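Local coordinates for pentacotripeptide-repeat region of PRORP domain-containing protein (Brachypodium distachyon, PDB 4ME2) that probably binds specific RNA sequences as a chloroplast pentatricopeptide repeat protein built from helix-turn-helix repeats, at residues 177-182 with 212-217. Numbering follows the deposited sequence.
Sequences ALVAKG and KGMKRL
With chi1 at 165°, V179 sets CG1 opposite its own backbone N and presents it to helix 204-216, where CG1 rests 3.7 Å from G213 CA. R216 likewise has CG trans to its N (chi1 -170°), and its chain turns at chi3 (62°), bringing the guanidinium to the end of helix 168-180. G213 has no side chain, and this lets CG1 of V179 pack directly against its CA. M214 starts off away from V179, yet bends at chi2 and chi3 return its CE to within 4.2 Å of V179 CG2. Toward the helix ends, L217 places CD2 4.0 Å from G182 CA. Just past the end of helix 168-180, G182 forms a Schellman motif, with positive phi and its N bonded to V179 O.

The polar side of the contact lies at the C-terminal ends of the two helices. The carbonyl O of V179 lies near the guanidinium plane of R216, 3.2 Å from NH2. A water in that same plane accepts from R216 NH2 and donates to A180 O, both at 3.2 Å, so it bridges the two helix ends. L217 CG lies on one face of the guanidinium, 4.3 Å above the plane and offset toward its rim.

These two helices are the first and third of the consecutive helices 168-180, 184-197 and 204-216, and A187 of the intervening one also touches V179, as expected for stacked helix-turn-helix repeats. With no clear direct hydrogen bond across it, the contact relies on apolar packing at a glycine, while one water links R216 NH2 to A180 O, and the guanidinium lies close to the C-terminus of helix 168-180, where its positive charge would probably be favourable.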
ATOM      1  N   ALA A 177       1.371   6.646   7.040  1.00 18.65           N
ATOM      2  CA  ALA A 177       0.204   6.976   6.228  1.00 18.14           C
ATOM      3  C   ALA A 177      -1.004   6.181   6.700  1.00 18.18           C
ATOM      4  O   ALA A 177      -2.099   6.723   6.820  1.00 18.27           O
ATOM      5  CB  ALA A 177       0.481   6.728   4.750  1.00 18.16           C
ATOM      6  N   LEU A 178      -0.799   4.899   6.991  1.00 17.76           N
ATOM      7  CA  LEU A 178      -1.904   4.048   7.436  1.00 17.52           C
ATOM      8  C   LEU A 178      -2.483   4.530   8.762  1.00 18.26           C
ATOM      9  O   LEU A 178      -3.699   4.614   8.922  1.00 18.19           O
ATOM     10  CB  LEU A 178      -1.456   2.592   7.554  1.00 17.19           C
ATOM     11  CG  LEU A 178      -1.175   1.877   6.230  1.00 16.71           C
ATOM     12  CD1 LEU A 178      -0.414   0.579   6.463  1.00 17.07           C
ATOM     13  CD2 LEU A 178      -2.470   1.622   5.473  1.00 17.36           C
ATOM     14  N   VAL A 179      -1.613   4.842   9.714  1.00 17.95           N
ATOM     15  CA  VAL A 179      -2.064   5.327  11.011  1.00 19.19           C
ATOM     16  C   VAL A 179      -2.830   6.653  10.867  1.00 19.02           C
ATOM     17  O   VAL A 179      -3.926   6.800  11.414  1.00 19.61           O
ATOM     18  CB  VAL A 179      -0.899   5.425  12.010  1.00 19.85           C
ATOM     19  CG1 VAL A 179      -1.297   6.259  13.205  1.00 21.04           C
ATOM     20  CG2 VAL A 179      -0.468   4.023  12.446  1.00 20.05           C
ATOM     21  N   ALA A 180      -2.287   7.594  10.099  1.00 19.28           N
ATOM     22  CA  ALA A 180      -2.977   8.872   9.880  1.00 19.26           C
ATOM     23  C   ALA A 180      -4.368   8.694   9.246  1.00 20.04           C
ATOM     24  O   ALA A 180      -5.309   9.419   9.585  1.00 20.12           O
ATOM     25  CB  ALA A 180      -2.111   9.830   9.063  1.00 19.44           C
ATOM     26  N   LYS A 181      -4.492   7.717   8.349  1.00 19.74           N
ATOM     27  CA  LYS A 181      -5.761   7.432   7.680  1.00 20.36           C
ATOM     28  C   LYS A 181      -6.719   6.610   8.524  1.00 20.53           C
ATOM     29  O   LYS A 181      -7.830   6.314   8.080  1.00 21.89           O
ATOM     30  CB  LYS A 181      -5.522   6.720   6.353  1.00 20.99           C
ATOM     31  CG  LYS A 181      -5.323   7.672   5.199  1.00 22.45           C
ATOM     32  CD  LYS A 181      -6.613   8.401   4.875  1.00 22.65           C
ATOM     33  CE  LYS A 181      -6.306   9.566   3.969  1.00 23.72           C
ATOM     34  NZ  LYS A 181      -7.480  10.456   3.798  1.00 23.97           N
ATOM     35  N   GLY A 182      -6.297   6.249   9.733  1.00 19.47           N
ATOM     36  CA  GLY A 182      -7.131   5.471  10.652  1.00 19.85           C
ATOM     37  C   GLY A 182      -7.170   3.975  10.396  1.00 19.75           C
ATOM     38  O   GLY A 182      -8.017   3.271  10.954  1.00 20.43           O
ATOM     39  N   LYS A 212       1.738   5.074  19.699  1.00 27.35           N
ATOM     40  CA  LYS A 212       0.764   6.152  19.844  1.00 27.36           C
ATOM     41  C   LYS A 212      -0.418   5.956  18.889  1.00 26.46           C
ATOM     42  O   LYS A 212      -1.564   6.264  19.224  1.00 26.04           O
ATOM     43  CB  LYS A 212       1.439   7.517  19.631  1.00 29.42           C
ATOM     44  CG  LYS A 212       2.693   7.725  20.484  1.00 30.61           C
ATOM     45  CD  LYS A 212       3.530   8.932  20.062  1.00 32.66           C
ATOM     46  CE  LYS A 212       3.116  10.208  20.783  1.00 34.11           C
ATOM     47  NZ  LYS A 212       4.195  11.238  20.748  1.00 36.58           N
ATOM     48  N   GLY A 213      -0.131   5.428  17.701  1.00 25.08           N
ATOM     49  CA  GLY A 213      -1.171   5.159  16.713  1.00 23.92           C
ATOM     50  C   GLY A 213      -2.162   4.094  17.162  1.00 23.30           C
ATOM     51  O   GLY A 213      -3.372   4.300  17.096  1.00 22.88           O
ATOM     52  N   MET A 214      -1.645   2.960  17.621  1.00 23.68           N
ATOM     53  CA  MET A 214      -2.516   1.875  18.078  1.00 23.05           C
ATOM     54  C   MET A 214      -3.407   2.333  19.227  1.00 24.54           C
ATOM     55  O   MET A 214      -4.606   2.057  19.236  1.00 24.92           O
ATOM     56  CB  MET A 214      -1.699   0.648  18.472  1.00 22.41           C
ATOM     57  CG  MET A 214      -0.949  -0.005  17.320  1.00 21.32           C
ATOM     58  SD  MET A 214      -1.973  -0.537  15.933  1.00 20.02           S
ATOM     59  CE  MET A 214      -1.786   0.857  14.814  1.00 20.54           C
ATOM     60  N   LYS A 215      -2.820   3.054  20.176  1.00 25.32           N
ATOM     61  CA  LYS A 215      -3.571   3.532  21.334  1.00 27.64           C
ATOM     62  C   LYS A 215      -4.688   4.468  20.901  1.00 27.11           C
ATOM     63  O   LYS A 215      -5.853   4.275  21.251  1.00 27.71           O
ATOM     64  CB  LYS A 215      -2.639   4.232  22.320  1.00 29.45           C
ATOM     65  CG  LYS A 215      -3.345   4.791  23.540  1.00 32.22           C
ATOM     66  CD  LYS A 215      -2.330   5.264  24.563  1.00 34.55           C
ATOM     67  CE  LYS A 215      -2.945   5.312  25.949  1.00 35.97           C
ATOM     68  NZ  LYS A 215      -1.887   5.382  26.994  1.00 37.95           N
ATOM     69  N   ARG A 216      -4.321   5.475  20.113  1.00 26.63           N
ATOM     70  CA  ARG A 216      -5.259   6.480  19.634  1.00 26.30           C
ATOM     71  C   ARG A 216      -6.453   5.863  18.891  1.00 25.15           C
ATOM     72  O   ARG A 216      -7.574   6.348  18.993  1.00 25.21           O
ATOM     73  CB  ARG A 216      -4.515   7.486  18.740  1.00 26.75           C
ATOM     74  CG  ARG A 216      -5.296   8.735  18.358  1.00 27.44           C
ATOM     75  CD  ARG A 216      -4.429   9.727  17.584  1.00 27.75           C
ATOM     76  NE  ARG A 216      -3.961   9.167  16.320  1.00 27.37           N
ATOM     77  CZ  ARG A 216      -4.703   9.110  15.219  1.00 27.94           C
ATOM     78  NH1 ARG A 216      -5.939   9.590  15.232  1.00 28.47           N
ATOM     79  NH2 ARG A 216      -4.213   8.578  14.111  1.00 27.71           N
ATOM     80  N   LEU A 217      -6.204   4.778  18.161  1.00 24.51           N
ATOM     81  CA  LEU A 217      -7.228   4.141  17.339  1.00 23.79           C
ATOM     82  C   LEU A 217      -7.944   2.973  18.025  1.00 24.27           C
ATOM     83  O   LEU A 217      -8.793   2.312  17.423  1.00 25.03           O
ATOM     84  CB  LEU A 217      -6.629   3.703  16.000  1.00 23.73           C
ATOM     85  CG  LEU A 217      -6.123   4.878  15.163  1.00 23.23           C
ATOM     86  CD1 LEU A 217      -5.203   4.390  14.055  1.00 22.90           C
ATOM     87  CD2 LEU A 217      -7.291   5.673  14.605  1.00 23.12           C
TER
HETATM   88  O   HOH W   1      -6.835   8.618  12.275  1.00 31.45           O